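Local coordinates for PBP domain-containing protein (Vibrio parahaemolyticus, PDB 3MUQ) that is of unknown function but has the two-lobed fold of the periplasmic binding proteins and probably binds a small ligand in the cleft between its lobes, at residues T11-S14 and T15-G19; F108-I111 and A112-A116; H128-E131 and M132-A136. All blocks are in the same frame, centred on the assembly; numbering follows the deposited sequence.

All three contacts are local ones along helices of a periplasmic-binding-protein fold. Interaction 1 starts a helix after a central strand and relies on hydroxyls. Interaction 2 ends helix 104-113 with a Schellman motif near the surface. Interaction 3 lies within helix 126-138 and centres on a buried glutamate. Interactions 1 and 3 lie nearer the centre of the chain; the centre of interaction 2 is about 23 Å from the centre of the chain. The helices of interactions 2 and 3 pack on each other, Phe108 and Ala112 against Trp135. Interactions 1 and 3 touch through Lys129, whose chain packs on the backbone oxygens of His17 and Ser18.

Interaction 1: T11-S14 and T15-G19; sequences TTTS and TYHSG
Thr12 and Thr15 meet at the N-terminus of helix 13-18, directly after strand 6-12, and Thr12 is the N-cap residue. The two hydroxyls, Thr12 OG1 and Thr15 OG1, are hydrogen-bonded at 2.8 Å, and either could donate. Their side chains cross at about a right angle. Thr12 has OG1 between its backbone N and carbonyl carbon (chi1 77°), which turns the oxygen over the first turn, 3.0 Å from Thr15 N. Thr11 adds a third hydroxyl. Its OG1 lies 3.4 Å from Thr15 CB and is held by a hydrogen bond to Met59 O. The helix then runs regularly: Tyr16 N bonds to Thr12 O at 3.0 Å, His17 N to Thr13 O and Ser18 N to Ser14 O.

On the outer side, Thr13 and His17 lie side by side and point the same way. The methyl CG2 of Thr13 reaches CE1 of the His17 imidazole at 3.4 Å, obliquely to the ring. Ser18 OG donates to Thr15 O at 2.6 Å and also bonds to Leu20 N, so one hydroxyl links this turn to the start of the next helix. Gly19, with a positive phi of 92°, makes the break between the two helices.

The TTTS sequence recalls the tungstate-binding relatives of this fold, where such a motif lines the oxyanion pocket. A similar role here is possible but unproven. Strand 35-41 pairs with Thr11 through backbone bonds at Ile39 and Ala41, and Tyr16 rests on Val38 and Ala40 of that strand. His61, in the loop after strand 57-60, packs against the side chains of Thr12, Ser14 and Thr15.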
loop_
_atom_site.group_PDB
_atom_site.type_symbol
_atom_site.label_atom_id
_atom_site.label_comp_id
_atom_site.label_asym_id
_atom_site.label_seq_id
_atom_site.Cartn_x
_atom_site.Cartn_y
_atom_site.Cartn_z
ATOM N N THR A 11 3.052 10.074 16.248
ATOM C CA THR A 11 3.922 9.748 15.115
ATOM C C THR A 11 5.292 10.385 15.295
ATOM O O THR A 11 5.555 11.017 16.317
ATOM C CB THR A 11 3.305 10.205 13.762
ATOM O OG1 THR A 11 3.988 9.569 12.670
ATOM C CG2 THR A 11 3.384 11.722 13.622
ATOM N N THR A 12 6.163 10.229 14.302
ATOM C CA THR A 12 7.500 10.807 14.393
ATOM C C THR A 12 7.576 12.267 13.934
ATOM O O THR A 12 6.751 12.743 13.158
ATOM C CB THR A 12 8.531 10.020 13.565
ATOM O OG1 THR A 12 8.372 10.340 12.179
ATOM C CG2 THR A 12 8.375 8.511 13.782
ATOM N N THR A 13 8.595 12.963 14.423
ATOM C CA THR A 13 8.877 14.330 14.004
ATOM C C THR A 13 9.103 14.386 12.498
ATOM O O THR A 13 8.573 15.266 11.835
ATOM C CB THR A 13 10.110 14.888 14.741
ATOM O OG1 THR A 13 9.984 14.619 16.145
ATOM C CG2 THR A 13 10.220 16.387 14.530
ATOM N N SER A 14 9.885 13.444 11.970
ATOM C CA SER A 14 10.076 13.305 10.528
ATOM C C SER A 14 8.746 13.383 9.806
ATOM O O SER A 14 8.543 14.204 8.910
ATOM C CB SER A 14 10.681 11.941 10.207
ATOM O OG SER A 14 12.085 11.972 10.310
ATOM N N THR A 15 7.847 12.493 10.209
ATOM C CA THR A 15 6.550 12.344 9.565
ATOM C C THR A 15 5.733 13.632 9.646
ATOM O O THR A 15 5.162 14.085 8.648
ATOM C CB THR A 15 5.774 11.189 10.212
ATOM O OG1 THR A 15 6.554 9.985 10.121
ATOM C CG2 THR A 15 4.446 10.995 9.523
ATOM N N TYR A 16 5.688 14.224 10.834
ATOM C CA TYR A 16 4.961 15.472 11.029
ATOM C C TYR A 16 5.458 16.557 10.085
ATOM O O TYR A 16 4.666 17.298 9.502
ATOM C CB TYR A 16 5.091 15.958 12.477
ATOM C CG TYR A 16 4.399 17.281 12.744
ATOM C CD1 TYR A 16 3.034 17.339 12.986
ATOM C CD2 TYR A 16 5.112 18.470 12.748
ATOM C CE1 TYR A 16 2.393 18.548 13.229
ATOM C CE2 TYR A 16 4.483 19.686 12.994
ATOM C CZ TYR A 16 3.124 19.716 13.231
ATOM O OH TYR A 16 2.494 20.921 13.472
ATOM N N HIS A 17 6.770 16.659 9.936
ATOM C CA HIS A 17 7.320 17.727 9.111
ATOM C C HIS A 17 7.235 17.422 7.625
ATOM O O HIS A 17 7.206 18.338 6.804
ATOM C CB HIS A 17 8.741 18.089 9.544
ATOM C CG HIS A 17 8.787 18.779 10.868
ATOM N ND1 HIS A 17 9.811 18.600 11.773
ATOM C CD2 HIS A 17 7.908 19.628 11.455
ATOM C CE1 HIS A 17 9.572 19.323 12.853
ATOM N NE2 HIS A 17 8.422 19.955 12.687
ATOM N N SER A 18 7.159 16.135 7.295
ATOM C CA SER A 18 7.048 15.687 5.913
ATOM C C SER A 18 5.863 16.324 5.178
ATOM O O SER A 18 5.909 16.508 3.967
ATOM C CB SER A 18 6.927 14.158 5.863
ATOM O OG SER A 18 5.587 13.745 6.068
ATOM N N GLY A 19 4.801 16.651 5.909
ATOM C CA GLY A 19 3.590 17.167 5.289
ATOM C C GLY A 19 2.558 16.100 4.934
ATOM O O GLY A 19 1.435 16.417 4.538
#

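Interaction 2: F108-I111 and A112-A116; sequences FKEI and ANKNA
The flat amide of Asn113 folds back over the carbonyl of Lys109, in the last turn of helix 104-113, which ends in a Schellman motif. Lys109 O lies over one face of the amide, 3.2 Å from Asn113 CG, so the amide nitrogen makes no hydrogen bond to it. The same oxygen takes its helix bond from Asn113 N at 2.8 Å. The other flat group, the ring of Phe108, turns away from this end and meets the indole of Trp135 on helix 126-138, the planes at about 55°. Ala112 also packs on Trp135, so one side of the helix is seated on its neighbour.

The side chain of Glu110 lies alongside that of Lys114. The two run the same way, and Glu110 CG comes to 4.1 Å of Lys114 CE. Their charged ends stay apart, with Glu110 OE1 4.3 Å from Lys114 NZ, beyond a salt bridge. The pair is therefore at most a loose electrostatic attraction. Lys114 NZ makes a weak hydrogen bond to Ala96 O, while Glu110 OE2 lies close to the like-charged carboxylate of Asp101.

Asn115 is the first residue to leave helical angles; its positive phi (48°) makes it the left-handed residue of the Schellman motif. Asn115 N bonds to Ala112 O, and Ala116 N reaches back to Ile111 O. The side chain of Asn115 binds Gly146 through OD1, which ties the turn to the loop before strand 147-149. Ile111 and Ala116 form the apolar pair usual beside a Schellman turn. Ile111 has CG2 anti to the backbone N, beside its carbonyl carbon, and this branch does the touching: Ile111 CG2 lies 4.2 Å from Ala116 CB.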
loop_
_atom_site.group_PDB
_atom_site.type_symbol
_atom_site.label_atom_id
_atom_site.label_comp_id
_atom_site.label_asym_id
_atom_site.label_seq_id
_atom_site.Cartn_x
_atom_site.Cartn_y
_atom_site.Cartn_z
ATOM N N PHE A 108 25.941 12.665 0.118
ATOM C CA PHE A 108 25.575 14.085 0.071
ATOM C C PHE A 108 26.781 15.000 0.306
ATOM O O PHE A 108 27.020 15.933 -0.459
ATOM C CB PHE A 108 24.434 14.394 1.048
ATOM C CG PHE A 108 23.063 14.103 0.488
ATOM C CD1 PHE A 108 22.803 12.898 -0.147
ATOM C CD2 PHE A 108 22.036 15.033 0.595
ATOM C CE1 PHE A 108 21.537 12.628 -0.669
ATOM C CE2 PHE A 108 20.770 14.770 0.087
ATOM C CZ PHE A 108 20.520 13.575 -0.548
ATOM N N LYS A 109 27.564 14.700 1.336
ATOM C CA LYS A 109 28.725 15.517 1.665
ATOM C C LYS A 109 29.708 15.578 0.500
ATOM O O LYS A 109 30.229 16.644 0.176
ATOM C CB LYS A 109 29.425 14.969 2.910
ATOM C CG LYS A 109 28.640 15.168 4.187
ATOM C CD LYS A 109 29.201 14.350 5.339
ATOM C CE LYS A 109 28.270 14.415 6.542
ATOM N NZ LYS A 109 28.695 13.507 7.641
ATOM N N GLU A 110 29.948 14.424 -0.119
ATOM C CA GLU A 110 30.887 14.293 -1.224
ATOM C C GLU A 110 30.413 15.099 -2.442
ATOM O O GLU A 110 31.192 15.793 -3.093
ATOM C CB GLU A 110 31.020 12.809 -1.578
ATOM C CG GLU A 110 32.225 12.413 -2.411
ATOM C CD GLU A 110 32.776 11.048 -2.002
ATOM O OE1 GLU A 110 33.445 10.393 -2.837
ATOM O OE2 GLU A 110 32.542 10.634 -0.841
ATOM N N ILE A 111 29.129 14.991 -2.760
ATOM C CA ILE A 111 28.553 15.754 -3.864
ATOM C C ILE A 111 28.732 17.257 -3.623
ATOM O O ILE A 111 29.161 18.014 -4.515
ATOM C CB ILE A 111 27.060 15.405 -4.047
ATOM C CG1 ILE A 111 26.935 14.028 -4.728
ATOM C CG2 ILE A 111 26.349 16.487 -4.844
ATOM C CD1 ILE A 111 25.496 13.559 -4.966
ATOM N N ALA A 112 28.437 17.693 -2.401
ATOM C CA ALA A 112 28.581 19.108 -2.074
ATOM C C ALA A 112 30.043 19.548 -2.122
ATOM O O ALA A 112 30.363 20.577 -2.710
ATOM C CB ALA A 112 27.974 19.412 -0.726
ATOM N N ASN A 113 30.935 18.762 -1.525
ATOM C CA ASN A 113 32.342 19.177 -1.453
ATOM C C ASN A 113 33.062 19.150 -2.801
ATOM O O ASN A 113 34.036 19.871 -3.006
ATOM C CB ASN A 113 33.109 18.393 -0.383
ATOM C CG ASN A 113 32.584 18.664 1.030
ATOM O OD1 ASN A 113 32.190 19.786 1.358
ATOM N ND2 ASN A 113 32.580 17.632 1.871
ATOM N N LYS A 114 32.565 18.347 -3.734
ATOM C CA LYS A 114 33.137 18.336 -5.069
ATOM C C LYS A 114 32.391 19.306 -5.983
ATOM O O LYS A 114 32.747 19.490 -7.155
ATOM C CB LYS A 114 33.156 16.922 -5.651
ATOM C CG LYS A 114 33.911 15.919 -4.792
ATOM C CD LYS A 114 34.726 14.977 -5.653
ATOM C CE LYS A 114 35.188 13.770 -4.862
ATOM N NZ LYS A 114 35.625 12.680 -5.774
ATOM N N ASN A 115 31.375 19.956 -5.431
ATOM C CA ASN A 115 30.536 20.836 -6.228
ATOM C C ASN A 115 30.084 20.165 -7.537
ATOM O O ASN A 115 30.122 20.762 -8.621
ATOM C CB ASN A 115 31.236 22.168 -6.501
ATOM C CG ASN A 115 30.289 23.201 -7.045
ATOM O OD1 ASN A 115 29.161 23.349 -6.562
ATOM N ND2 ASN A 115 30.720 23.904 -8.082
ATOM N N ALA A 116 29.674 18.910 -7.418
ATOM C CA ALA A 116 29.020 18.192 -8.507
ATOM C C ALA A 116 27.629 18.767 -8.746
ATOM O O ALA A 116 27.070 19.454 -7.896
ATOM C CB ALA A 116 28.912 16.715 -8.163
#

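Interaction 3: H128-E131 and M132-A136; sequences HKKE and MGFWA
Glu131 and Trp135 lie one turn apart on helix 126-138, the helix of a beta-alpha-beta unit with strands 118-120 and 147-149. Trp135 NE1 donates to Glu131 OE2 at 2.9 Å, in the plane of the indole and to the anti lone pair. The carboxylate and ring planes stand 76° apart. Glu131 is buried, and both oxygens have partners on the strands: Ser120 OG holds OE1 and Tyr147 OH holds OE2. His128 ND1 adds a weak bond to OE1. Together these bonds fix the rotation of the carboxylate and link the helix to both strands.

Met132 is selenomethionine, with SE in place of sulfur. On one side, its selenium lies obliquely to the imidazole of His128, with Met132 SE 3.4 Å from His128 CE1. On another, Lys130 crosses Phe134 obliquely, and its CE meets Phe134 CZ at 3.4 Å. The lysine chain bends at its last torsion (85°), and NZ makes a weak bond to Lys193 O. Met169 of strand 168-171 packs on Lys130, Glu131 and Phe134. The carbonyl oxygen of Lys130 lies over one face of the Phe134 ring, 3.6 Å above its plane and offset toward the rim.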
loop_
_atom_site.group_PDB
_atom_site.type_symbol
_atom_site.label_atom_id
_atom_site.label_comp_id
_atom_site.label_asym_id
_atom_site.label_seq_id
_atom_site.Cartn_x
_atom_site.Cartn_y
_atom_site.Cartn_z
ATOM N N HIS A 128 11.061 16.068 -1.648
ATOM C CA HIS A 128 11.851 17.256 -1.368
ATOM C C HIS A 128 12.176 17.391 0.129
ATOM O O HIS A 128 13.312 17.685 0.491
ATOM C CB HIS A 128 11.127 18.498 -1.865
ATOM C CG HIS A 128 11.868 19.767 -1.604
ATOM N ND1 HIS A 128 13.247 19.826 -1.556
ATOM C CD2 HIS A 128 11.430 21.029 -1.385
ATOM C CE1 HIS A 128 13.624 21.067 -1.316
ATOM N NE2 HIS A 128 12.540 21.818 -1.210
ATOM N N LYS A 129 11.183 17.183 0.997
ATOM C CA LYS A 129 11.418 17.232 2.442
ATOM C C LYS A 129 12.463 16.210 2.868
ATOM O O LYS A 129 13.334 16.486 3.695
ATOM C CB LYS A 129 10.135 16.936 3.224
ATOM C CG LYS A 129 8.974 17.835 2.910
ATOM C CD LYS A 129 9.171 19.215 3.449
ATOM C CE LYS A 129 7.829 19.922 3.540
ATOM N NZ LYS A 129 8.028 21.307 4.030
ATOM N N LYS A 130 12.360 15.009 2.321
ATOM C CA LYS A 130 13.327 13.986 2.660
ATOM C C LYS A 130 14.749 14.365 2.215
ATOM O O LYS A 130 15.722 14.098 2.921
ATOM C CB LYS A 130 12.933 12.640 2.067
ATOM C CG LYS A 130 13.989 11.587 2.340
ATOM C CD LYS A 130 13.431 10.189 2.296
ATOM C CE LYS A 130 14.363 9.212 3.005
ATOM N NZ LYS A 130 14.137 9.155 4.475
ATOM N N GLU A 131 14.874 14.977 1.042
ATOM C CA GLU A 131 16.186 15.407 0.588
ATOM C C GLU A 131 16.752 16.434 1.569
ATOM O O GLU A 131 17.928 16.370 1.948
ATOM C CB GLU A 131 16.111 16.011 -0.810
ATOM C CG GLU A 131 17.419 16.652 -1.250
ATOM C CD GLU A 131 17.190 17.916 -2.034
ATOM O OE1 GLU A 131 16.062 18.083 -2.548
ATOM O OE2 GLU A 131 18.119 18.752 -2.116
HETATM N N MSE A 132 15.903 17.373 1.981
HETATM C CA MSE A 132 16.308 18.436 2.908
HETATM C C MSE A 132 16.710 17.912 4.280
HETATM O O MSE A 132 17.588 18.472 4.940
HETATM C CB MSE A 132 15.218 19.495 3.024
HETATM C CG MSE A 132 14.832 20.110 1.674
HETATM SE SE MSE A 132 16.347 20.847 0.637
HETATM C CE MSE A 132 17.420 19.298 0.414
ATOM N N GLY A 133 16.067 16.832 4.702
ATOM C CA GLY A 133 16.421 16.190 5.951
ATOM C C GLY A 133 17.843 15.670 5.923
ATOM O O GLY A 133 18.577 15.801 6.897
ATOM N N PHE A 134 18.241 15.067 4.809
ATOM C CA PHE A 134 19.590 14.538 4.709
ATOM C C PHE A 134 20.602 15.672 4.739
ATOM O O PHE A 134 21.610 15.579 5.426
ATOM C CB PHE A 134 19.770 13.697 3.448
ATOM C CG PHE A 134 19.009 12.404 3.463
ATOM C CD1 PHE A 134 18.782 11.731 4.653
ATOM C CD2 PHE A 134 18.537 11.849 2.283
ATOM C CE1 PHE A 134 18.090 10.536 4.669
ATOM C CE2 PHE A 134 17.837 10.654 2.290
ATOM C CZ PHE A 134 17.616 9.994 3.485
ATOM N N TRP A 135 20.339 16.747 4.003
ATOM C CA TRP A 135 21.235 17.895 4.065
ATOM C C TRP A 135 21.361 18.359 5.507
ATOM O O TRP A 135 22.464 18.610 5.980
ATOM C CB TRP A 135 20.784 19.055 3.163
ATOM C CG TRP A 135 20.958 18.793 1.685
ATOM C CD1 TRP A 135 19.981 18.794 0.740
ATOM C CD2 TRP A 135 22.174 18.464 0.994
ATOM N NE1 TRP A 135 20.498 18.492 -0.499
ATOM C CE2 TRP A 135 21.846 18.291 -0.372
ATOM C CE3 TRP A 135 23.504 18.299 1.397
ATOM C CZ2 TRP A 135 22.796 17.962 -1.334
ATOM C CZ3 TRP A 135 24.449 17.984 0.439
ATOM C CH2 TRP A 135 24.092 17.808 -0.909
ATOM N N ALA A 136 20.237 18.465 6.209
ATOM C CA ALA A 136 20.269 18.910 7.606
ATOM C C ALA A 136 21.139 17.980 8.455
ATOM O O ALA A 136 21.938 18.441 9.264
ATOM C CB ALA A 136 18.864 19.020 8.185
#